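Local coordinates for CDP-archaeol synthase (Aeropyrum pernix K1, PDB 5GUF), which catalyses the transfer of CMP from CTP to an unsaturated archaeal ether-lipid phosphate, giving CDP-archaeol and diphosphate in the membrane, at residues A6-R10 with N82-H88; H88-I92 with V133-Y139; G95-D100 with D125-A130. All blocks are in the same frame, centred on the assembly; numbering follows the deposited sequence.

Interaction 1 of 3, residues A6-R10 with N82-H88; sequences AVDWR and NMLLAVH. With MG (magnesium ion), chain D.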
loop_
_atom_site.group_PDB
_atom_site.type_symbol
_atom_site.label_atom_id
_atom_site.label_comp_id
_atom_site.label_asym_id
_atom_site.label_seq_id
_atom_site.Cartn_x
_atom_site.Cartn_y
_atom_site.Cartn_z
ATOM N N ALA A 6 -3.781 18.376 21.262
ATOM C CA ALA A 6 -5.148 17.957 21.592
ATOM C C ALA A 6 -5.624 16.818 20.687
ATOM O O ALA A 6 -5.365 16.801 19.487
ATOM C CB ALA A 6 -6.104 19.129 21.503
ATOM N N VAL A 7 -6.300 15.850 21.292
ATOM C CA VAL A 7 -6.852 14.702 20.590
ATOM C C VAL A 7 -8.324 14.610 20.968
ATOM O O VAL A 7 -8.662 14.504 22.155
ATOM C CB VAL A 7 -6.110 13.395 20.931
ATOM C CG1 VAL A 7 -6.768 12.197 20.226
ATOM C CG2 VAL A 7 -4.631 13.490 20.542
ATOM N N ASP A 8 -9.198 14.689 19.971
ATOM C CA ASP A 8 -10.621 14.464 20.181
ATOM C C ASP A 8 -11.008 13.230 19.370
ATOM O O ASP A 8 -10.144 12.504 18.875
ATOM C CB ASP A 8 -11.429 15.710 19.800
ATOM C CG ASP A 8 -11.130 16.176 18.374
ATOM O OD1 ASP A 8 -11.313 15.365 17.439
ATOM O OD2 ASP A 8 -10.710 17.339 18.179
ATOM N N TRP A 9 -12.315 13.015 19.209
ATOM C CA TRP A 9 -12.811 11.811 18.558
ATOM C C TRP A 9 -12.797 11.914 17.043
ATOM O O TRP A 9 -12.902 10.892 16.364
ATOM C CB TRP A 9 -14.230 11.510 19.019
ATOM C CG TRP A 9 -14.366 11.102 20.448
ATOM C CD1 TRP A 9 -14.816 11.881 21.488
ATOM C CD2 TRP A 9 -14.074 9.812 21.007
ATOM N NE1 TRP A 9 -14.815 11.152 22.652
ATOM C CE2 TRP A 9 -14.376 9.879 22.388
ATOM C CE3 TRP A 9 -13.581 8.608 20.476
ATOM C CZ2 TRP A 9 -14.199 8.787 23.250
ATOM C CZ3 TRP A 9 -13.404 7.519 21.334
ATOM C CH2 TRP A 9 -13.715 7.622 22.712
ATOM N N ARG A 10 -12.662 13.112 16.502
ATOM C CA ARG A 10 -12.590 13.310 15.064
ATOM C C ARG A 10 -11.137 13.595 14.700
ATOM O O ARG A 10 -10.645 14.712 14.866
ATOM C CB ARG A 10 -13.511 14.442 14.632
ATOM C CG ARG A 10 -13.502 14.652 13.146
ATOM C CD ARG A 10 -14.391 15.821 12.759
ATOM N NE ARG A 10 -14.973 15.614 11.437
ATOM C CZ ARG A 10 -14.596 16.283 10.357
ATOM N NH1 ARG A 10 -13.636 17.199 10.449
ATOM N NH2 ARG A 10 -15.175 16.036 9.190
ATOM N N ASN A 82 -5.608 14.440 27.179
ATOM C CA ASN A 82 -6.719 13.512 26.994
ATOM C C ASN A 82 -6.358 12.212 27.700
ATOM O O ASN A 82 -5.649 11.363 27.151
ATOM C CB ASN A 82 -7.011 13.303 25.511
ATOM C CG ASN A 82 -8.142 12.316 25.268
ATOM O OD1 ASN A 82 -8.550 11.584 26.165
ATOM N ND2 ASN A 82 -8.656 12.294 24.045
ATOM N N MET A 83 -6.878 12.045 28.913
ATOM C CA MET A 83 -6.555 10.868 29.698
ATOM C C MET A 83 -7.049 9.577 29.058
ATOM O O MET A 83 -6.531 8.501 29.385
ATOM C CB MET A 83 -7.124 11.018 31.104
ATOM C CG MET A 83 -6.360 12.052 31.941
ATOM S SD MET A 83 -4.646 11.589 32.320
ATOM C CE MET A 83 -3.724 12.858 31.455
ATOM N N LEU A 84 -8.034 9.646 28.161
ATOM C CA LEU A 84 -8.493 8.423 27.514
ATOM C C LEU A 84 -7.397 7.779 26.673
ATOM O O LEU A 84 -7.429 6.561 26.465
ATOM C CB LEU A 84 -9.726 8.720 26.666
ATOM C CG LEU A 84 -11.048 8.531 27.409
ATOM C CD1 LEU A 84 -12.232 8.646 26.448
ATOM C CD2 LEU A 84 -11.056 7.186 28.106
ATOM N N LEU A 85 -6.405 8.562 26.230
ATOM C CA LEU A 85 -5.249 8.006 25.526
ATOM C C LEU A 85 -4.492 6.980 26.361
ATOM O O LEU A 85 -3.881 6.062 25.800
ATOM C CB LEU A 85 -4.288 9.119 25.101
ATOM C CG LEU A 85 -4.861 10.180 24.149
ATOM C CD1 LEU A 85 -3.754 10.883 23.345
ATOM C CD2 LEU A 85 -5.915 9.554 23.224
ATOM N N ALA A 86 -4.481 7.118 27.689
ATOM C CA ALA A 86 -3.802 6.106 28.482
ATOM C C ALA A 86 -4.585 4.808 28.510
ATOM O O ALA A 86 -3.994 3.740 28.692
ATOM C CB ALA A 86 -3.554 6.601 29.906
ATOM N N VAL A 87 -5.896 4.885 28.336
ATOM C CA VAL A 87 -6.739 3.700 28.302
ATOM C C VAL A 87 -6.770 3.078 26.910
ATOM O O VAL A 87 -6.773 1.858 26.776
ATOM C CB VAL A 87 -8.151 4.085 28.786
ATOM C CG1 VAL A 87 -9.153 2.936 28.569
ATOM C CG2 VAL A 87 -8.095 4.511 30.243
ATOM N N HIS A 88 -6.779 3.907 25.864
ATOM C CA HIS A 88 -6.907 3.429 24.491
ATOM C C HIS A 88 -5.593 2.907 23.914
ATOM O O HIS A 88 -5.601 1.986 23.077
ATOM C CB HIS A 88 -7.417 4.560 23.604
ATOM C CG HIS A 88 -8.841 4.931 23.856
ATOM N ND1 HIS A 88 -9.396 6.108 23.397
ATOM C CD2 HIS A 88 -9.833 4.272 24.504
ATOM C CE1 HIS A 88 -10.663 6.163 23.762
ATOM N NE2 HIS A 88 -10.956 5.057 24.426
HETATM MG MG MG D . -9.939 16.516 15.872
HETATM O O HOH W 1 -11.889 18.018 15.317
HETATM O O HOH W 2 -9.330 18.198 15.937
#

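Interaction 2 of 3, residues H88-I92 with V133-Y139; sequences HSPAI and VSIALGY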
loop_
_atom_site.group_PDB
_atom_site.type_symbol
_atom_site.label_atom_id
_atom_site.label_comp_id
_atom_site.label_asym_id
_atom_site.label_seq_id
_atom_site.Cartn_x
_atom_site.Cartn_y
_atom_site.Cartn_z
ATOM N N HIS A 88 -6.779 3.907 25.864
ATOM C CA HIS A 88 -6.907 3.429 24.491
ATOM C C HIS A 88 -5.593 2.907 23.914
ATOM O O HIS A 88 -5.601 1.986 23.077
ATOM C CB HIS A 88 -7.417 4.560 23.604
ATOM C CG HIS A 88 -8.841 4.931 23.856
ATOM N ND1 HIS A 88 -9.396 6.108 23.397
ATOM C CD2 HIS A 88 -9.833 4.272 24.504
ATOM C CE1 HIS A 88 -10.663 6.163 23.762
ATOM N NE2 HIS A 88 -10.956 5.057 24.426
ATOM N N SER A 89 -4.464 3.508 24.309
ATOM C CA SER A 89 -3.197 3.188 23.658
ATOM C C SER A 89 -2.802 1.725 23.807
ATOM O O SER A 89 -2.220 1.178 22.853
ATOM C CB SER A 89 -2.086 4.105 24.180
ATOM O OG SER A 89 -2.346 5.462 23.827
ATOM N N PRO A 90 -3.069 1.041 24.927
ATOM C CA PRO A 90 -2.809 -0.409 24.943
ATOM C C PRO A 90 -3.566 -1.166 23.859
ATOM O O PRO A 90 -2.965 -1.996 23.161
ATOM C CB PRO A 90 -3.247 -0.833 26.358
ATOM C CG PRO A 90 -3.095 0.423 27.189
ATOM C CD PRO A 90 -3.483 1.543 26.258
ATOM N N ALA A 91 -4.871 -0.905 23.698
ATOM C CA ALA A 91 -5.626 -1.578 22.642
ATOM C C ALA A 91 -5.068 -1.239 21.262
ATOM O O ALA A 91 -4.959 -2.120 20.401
ATOM C CB ALA A 91 -7.109 -1.205 22.724
ATOM N N ILE A 92 -4.704 0.033 21.039
ATOM C CA ILE A 92 -4.140 0.439 19.753
ATOM C C ILE A 92 -2.798 -0.242 19.518
ATOM O O ILE A 92 -2.512 -0.718 18.408
ATOM C CB ILE A 92 -4.019 1.976 19.676
ATOM C CG1 ILE A 92 -5.409 2.632 19.743
ATOM C CG2 ILE A 92 -3.292 2.417 18.406
ATOM C CD1 ILE A 92 -5.430 4.114 19.392
ATOM N N VAL A 133 -8.352 -0.517 15.005
ATOM C CA VAL A 133 -8.707 -0.535 16.425
ATOM C C VAL A 133 -9.183 0.838 16.877
ATOM O O VAL A 133 -10.170 0.958 17.612
ATOM C CB VAL A 133 -7.517 -1.037 17.271
ATOM C CG1 VAL A 133 -7.755 -0.808 18.752
ATOM C CG2 VAL A 133 -7.285 -2.513 17.023
ATOM N N SER A 134 -8.506 1.897 16.444
ATOM C CA SER A 134 -8.968 3.230 16.817
ATOM C C SER A 134 -10.410 3.466 16.349
ATOM O O SER A 134 -11.204 4.085 17.061
ATOM C CB SER A 134 -8.017 4.291 16.260
ATOM O OG SER A 134 -8.286 4.583 14.907
ATOM N N ILE A 135 -10.774 2.953 15.168
ATOM C CA ILE A 135 -12.152 3.083 14.684
ATOM C C ILE A 135 -13.096 2.202 15.494
ATOM O O ILE A 135 -14.175 2.639 15.895
ATOM C CB ILE A 135 -12.220 2.751 13.182
ATOM C CG1 ILE A 135 -11.533 3.858 12.363
ATOM C CG2 ILE A 135 -13.674 2.490 12.756
ATOM C CD1 ILE A 135 -11.349 3.521 10.892
ATOM N N ALA A 136 -12.699 0.960 15.785
ATOM C CA ALA A 136 -13.482 0.163 16.724
ATOM C C ALA A 136 -13.633 0.852 18.088
ATOM O O ALA A 136 -14.628 0.629 18.790
ATOM C CB ALA A 136 -12.851 -1.210 16.887
ATOM N N LEU A 137 -12.670 1.690 18.486
ATOM C CA LEU A 137 -12.788 2.377 19.764
ATOM C C LEU A 137 -13.747 3.557 19.711
ATOM O O LEU A 137 -14.098 4.094 20.766
ATOM C CB LEU A 137 -11.413 2.861 20.243
ATOM C CG LEU A 137 -10.420 1.818 20.775
ATOM C CD1 LEU A 137 -9.110 2.493 21.140
ATOM C CD2 LEU A 137 -10.969 1.033 21.975
ATOM N N GLY A 138 -14.166 3.990 18.524
ATOM C CA GLY A 138 -15.056 5.126 18.413
ATOM C C GLY A 138 -14.476 6.354 17.748
ATOM O O GLY A 138 -15.187 7.355 17.633
ATOM N N TYR A 139 -13.220 6.327 17.306
ATOM C CA TYR A 139 -12.633 7.454 16.593
ATOM C C TYR A 139 -13.112 7.498 15.148
ATOM O O TYR A 139 -13.218 6.469 14.476
ATOM C CB TYR A 139 -11.095 7.370 16.608
ATOM C CG TYR A 139 -10.482 7.595 17.967
ATOM C CD1 TYR A 139 -10.176 8.878 18.406
ATOM C CD2 TYR A 139 -10.235 6.529 18.823
ATOM C CE1 TYR A 139 -9.623 9.086 19.657
ATOM C CE2 TYR A 139 -9.707 6.733 20.064
ATOM C CZ TYR A 139 -9.403 8.007 20.478
ATOM O OH TYR A 139 -8.869 8.185 21.720
#

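Interaction 3 of 3, residues G95-D100 with D125-A130; sequences GALAGD and DFYLGA. With K (potassium ion), chain F; CTP (cytidine-5'-triphosphate), chain B.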
loop_
_atom_site.group_PDB
_atom_site.type_symbol
_atom_site.label_atom_id
_atom_site.label_comp_id
_atom_site.label_asym_id
_atom_site.label_seq_id
_atom_site.Cartn_x
_atom_site.Cartn_y
_atom_site.Cartn_z
ATOM N N GLY A 95 -3.530 -3.591 18.277
ATOM C CA GLY A 95 -3.855 -3.566 16.861
ATOM C C GLY A 95 -2.627 -3.399 15.984
ATOM O O GLY A 95 -2.520 -4.007 14.917
ATOM N N ALA A 96 -1.685 -2.565 16.414
ATOM C CA ALA A 96 -0.454 -2.444 15.653
ATOM C C ALA A 96 0.284 -3.772 15.622
ATOM O O ALA A 96 0.783 -4.185 14.571
ATOM C CB ALA A 96 0.432 -1.350 16.246
ATOM N N LEU A 97 0.343 -4.465 16.764
ATOM C CA LEU A 97 1.061 -5.736 16.820
ATOM C C LEU A 97 0.334 -6.815 16.020
ATOM O O LEU A 97 0.974 -7.631 15.343
ATOM C CB LEU A 97 1.249 -6.169 18.275
ATOM C CG LEU A 97 2.176 -5.264 19.094
ATOM C CD1 LEU A 97 2.065 -5.527 20.616
ATOM C CD2 LEU A 97 3.629 -5.335 18.613
ATOM N N ALA A 98 -1.003 -6.829 16.081
ATOM C CA ALA A 98 -1.782 -7.810 15.334
ATOM C C ALA A 98 -1.649 -7.584 13.834
ATOM O O ALA A 98 -1.502 -8.545 13.064
ATOM C CB ALA A 98 -3.254 -7.744 15.765
ATOM N N GLY A 99 -1.674 -6.314 13.408
ATOM C CA GLY A 99 -1.541 -6.002 11.993
ATOM C C GLY A 99 -0.172 -6.354 11.436
ATOM O O GLY A 99 -0.051 -6.798 10.293
ATOM N N ASP A 100 0.878 -6.159 12.229
ATOM C CA ASP A 100 2.204 -6.577 11.797
ATOM C C ASP A 100 2.283 -8.096 11.654
ATOM O O ASP A 100 2.884 -8.611 10.703
ATOM C CB ASP A 100 3.245 -6.060 12.783
ATOM C CG ASP A 100 4.629 -6.562 12.486
ATOM O OD1 ASP A 100 5.163 -6.281 11.391
ATOM O OD2 ASP A 100 5.193 -7.240 13.370
ATOM N N ASP A 125 1.308 -2.341 7.564
ATOM C CA ASP A 125 0.446 -3.352 8.178
ATOM C C ASP A 125 0.091 -2.996 9.618
ATOM O O ASP A 125 -1.055 -3.160 10.041
ATOM C CB ASP A 125 1.133 -4.721 8.122
ATOM C CG ASP A 125 2.587 -4.687 8.657
ATOM O OD1 ASP A 125 3.064 -3.627 9.144
ATOM O OD2 ASP A 125 3.265 -5.734 8.598
ATOM N N PHE A 126 1.066 -2.535 10.390
ATOM C CA PHE A 126 0.802 -2.152 11.771
ATOM C C PHE A 126 -0.073 -0.903 11.837
ATOM O O PHE A 126 -0.887 -0.763 12.758
ATOM C CB PHE A 126 2.128 -1.912 12.515
ATOM C CG PHE A 126 2.670 -0.546 12.301
ATOM C CD1 PHE A 126 3.454 -0.268 11.199
ATOM C CD2 PHE A 126 2.329 0.499 13.157
ATOM C CE1 PHE A 126 3.923 1.019 10.974
ATOM C CE2 PHE A 126 2.786 1.782 12.918
ATOM C CZ PHE A 126 3.596 2.029 11.826
ATOM N N TYR A 127 0.108 0.018 10.886
ATOM C CA TYR A 127 -0.706 1.227 10.842
ATOM C C TYR A 127 -2.169 0.900 10.594
ATOM O O TYR A 127 -3.058 1.519 11.196
ATOM C CB TYR A 127 -0.174 2.172 9.764
ATOM C CG TYR A 127 -1.077 3.340 9.449
ATOM C CD1 TYR A 127 -1.194 4.405 10.327
ATOM C CD2 TYR A 127 -1.814 3.382 8.264
ATOM C CE1 TYR A 127 -2.018 5.480 10.041
ATOM C CE2 TYR A 127 -2.641 4.455 7.974
ATOM C CZ TYR A 127 -2.741 5.498 8.877
ATOM O OH TYR A 127 -3.559 6.579 8.612
ATOM N N LEU A 128 -2.433 -0.083 9.725
ATOM C CA LEU A 128 -3.792 -0.489 9.371
ATOM C C LEU A 128 -4.478 -1.231 10.513
ATOM O O LEU A 128 -5.675 -1.033 10.752
ATOM C CB LEU A 128 -3.750 -1.365 8.108
ATOM C CG LEU A 128 -3.316 -0.685 6.797
ATOM C CD1 LEU A 128 -2.992 -1.688 5.685
ATOM C CD2 LEU A 128 -4.390 0.309 6.331
ATOM N N GLY A 129 -3.751 -2.099 11.219
ATOM C CA GLY A 129 -4.311 -2.696 12.423
ATOM C C GLY A 129 -4.634 -1.660 13.492
ATOM O O GLY A 129 -5.706 -1.683 14.100
ATOM N N ALA A 130 -3.703 -0.739 13.738
ATOM C CA ALA A 130 -3.926 0.292 14.747
ATOM C C ALA A 130 -5.082 1.203 14.349
ATOM O O ALA A 130 -5.960 1.509 15.166
ATOM C CB ALA A 130 -2.646 1.101 14.961
HETATM K K K F . 6.907 -5.352 9.532
HETATM N N1 CTP B . 10.179 -8.779 16.070
HETATM C C2 CTP B . 9.837 -9.650 17.101
HETATM N N3 CTP B . 8.513 -9.889 17.437
HETATM C C4 CTP B . 7.510 -9.202 16.769
HETATM C C5 CTP B . 7.852 -8.290 15.762
HETATM C C6 CTP B . 9.173 -8.220 15.308
HETATM O O2 CTP B . 10.720 -10.227 17.733
HETATM N N4 CTP B . 6.239 -9.420 17.095
HETATM C "C1'" CTP B . 11.626 -8.523 15.797
HETATM C "C2'" CTP B . 12.249 -9.693 15.051
HETATM O "O2'" CTP B . 13.609 -9.779 15.414
HETATM C "C3'" CTP B . 12.161 -9.261 13.611
HETATM C "C4'" CTP B . 12.471 -7.776 13.746
HETATM O "O4'" CTP B . 11.874 -7.379 14.979
HETATM O "O3'" CTP B . 13.086 -9.954 12.814
HETATM C "C5'" CTP B . 11.977 -6.962 12.550
HETATM O "O5'" CTP B . 10.568 -6.978 12.459
HETATM P PA CTP B . 9.867 -7.370 11.070
HETATM O O1A CTP B . 10.548 -6.557 9.992
HETATM O O2A CTP B . 8.369 -7.138 11.096
HETATM O O3A CTP B . 10.168 -8.948 10.923
HETATM P PB CTP B . 10.957 -9.617 9.687
HETATM O O1B CTP B . 12.321 -10.058 10.177
HETATM O O2B CTP B . 11.116 -8.696 8.505
HETATM O O3B CTP B . 10.009 -10.878 9.324
HETATM P PG CTP B . 8.749 -10.789 8.305
HETATM O O1G CTP B . 9.219 -11.196 6.933
HETATM O O2G CTP B . 7.699 -11.697 8.863
HETATM O O3G CTP B . 8.194 -9.394 8.238
HETATM O O HOH W 3 5.134 -7.799 9.229
HETATM O O HOH W 4 5.737 -3.566 10.931
HETATM O O HOH W 5 8.491 -7.175 7.906
#

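Interaction 1 of 3, residues A6-R10 with N82-H88
The carboxamide of N82 and the backbone carbonyl of V7 make the hydrogen bond between 6-10 and 82-88. N82 ND2 donates to V7 O over 2.9 Å, with an N-H...O angle of 146°. The nitrogen sits well above the carbonyl plane of V7. CG of N82 extends opposite its own backbone N (chi1 179°), which carries the amide across to that carbonyl. The oxygen of the same amide is also used. N82 OD1 accepts from L84 N at 2.8 Å, a capping bond at the start of helix 84-109. Bonds at both ends fix the rotation of the amide.

The apolar contacts are V7 with L85 and W9 with L84. The two methyls of V7 face the two methyls of L85, with V7 CG2 3.9 Å from L85 CD1. I19 of helix 14-29 touches both side chains. The N-terminal segment is thus laid against the first turn of a predicted transmembrane helix. L84 CD1 lies 3.8 Å from W9 CZ2, and these two side chains cross at about a right angle.

The aromatic pair is W9 and H88. W9 CH2 comes to the edge of the imidazole, 3.5 Å from H88 CE1, and the planes meet obliquely at 57°.

Metal bonds hold the far side of 6-10. A magnesium ion takes both carboxylate oxygens of D8, and R10 O binds it at 2.2 Å. D12 and E16 also bind this ion. D8 OD1 accepts from R10 N at 2.8 Å, using its anti lone pair in an Asx turn.

Interaction 2 of 3, residues H88-I92 with V133-Y139
L137 CD1 is the apolar centre, lying 3.6 Å from H88 CB and 4.0 Å from I92 CG1. It sits near the C-terminal end of helix 121-136, which packs on helix 84-109 and is closed by a Schellman motif. G138 has positive phi there, and its N bonds to I135 O while Y139 N bonds to S134 O. A side chain at G138 would jam against the carbonyl oxygen of L137.

One turn further in, V133 CG1 reaches A91 O at 3.5 Å and A91 CB at 4.0 Å. This branch is opposite the backbone N of V133 (chi1 169°), which turns it to the other helix. I92 CD1 touches S134 CB. L20 of helix 14-29 touches both I92 and Y139.

The polar edge is H88 with Y139. Their rings meet obliquely, with planes at 83°. H88 ND1 and Y139 OH are 2.7 Å apart in a hydrogen bond that either may donate. A phenylalanine in place of H88 is likely to leave the Y139 hydroxyl without its partner on this helix. The oxygen of that hydroxyl lies in the plane of the imidazole, at its edge.

Interaction 3 of 3, residues G95-D100 with D125-A130
G95 and G99 form a GxxxG motif that lets helix 84-109 pass very close to G129 of helix 121-136. The axes of 95-100 and 125-130 approach to 6.5 Å, and their N-to-C directions differ by 133°. A beta carbon on any of the three glycines would clash with a carbonyl oxygen of the other helix.

Backbone meets backbone here through CA-H...O contacts. G129 CA lies 3.3 Å from G95 O. A96 and F126 form a reciprocal pair: A96 CA is 3.4 Å from F126 O, and F126 CA is near A96 O in return. G99 CA adds a further contact to D125 O at 3.5 Å.

Small side chains fill one flank. A96 CB touches A130 CB, and it also meets the edge of the F126 ring at CD2, 4.1 Å away. With CG between its backbone N and carbonyl carbon (chi1 84°), the F126 ring leads away from 95-100 and turns its edge to A96. It touches V153 of helix 143-161. A24 of helix 14-29 touches both A96 and A130.

The polar end is part of the CTP site. D100 OD1 binds potassium at 2.7 Å, and the ion also takes O2A of the CTP alpha-phosphate and D122 O. D125 joins through water. One potassium-bound water donates to D125 OD1, and another lies within hydrogen-bonding distance of both D125 OD2 and D100 O. F126 N meets D125 OD1 from above the carboxylate plane at 2.6 Å, which probably helps to steady it.

D100 OD1 and D125 OD2 are only 3.4 Å apart, and both are acceptors. The potassium ion and K57, which forms a salt bridge with D100 OD2, probably offset this crowding of negative charge beside the phosphate.

The three contacts follow helix 84-109 from its start toward the CTP site. Interactions 1 and 2 share H88, and their centres are 9 Å apart. They touch where L85 CD2 lies 3.6 Å from Y139 OH. Interactions 2 and 3 join the same two helices, with centres 11 Å apart. V133 CG2 of interaction 2 rests 3.6 Å from G95 CA of interaction 3. Interactions 1 and 3 do not touch; their nearest atoms are about 8 Å apart. Only interaction 3 meets the nucleotide, through potassium and D100. The magnesium of interaction 1 lies 28.3 Å from that potassium, at the other end of the bundle.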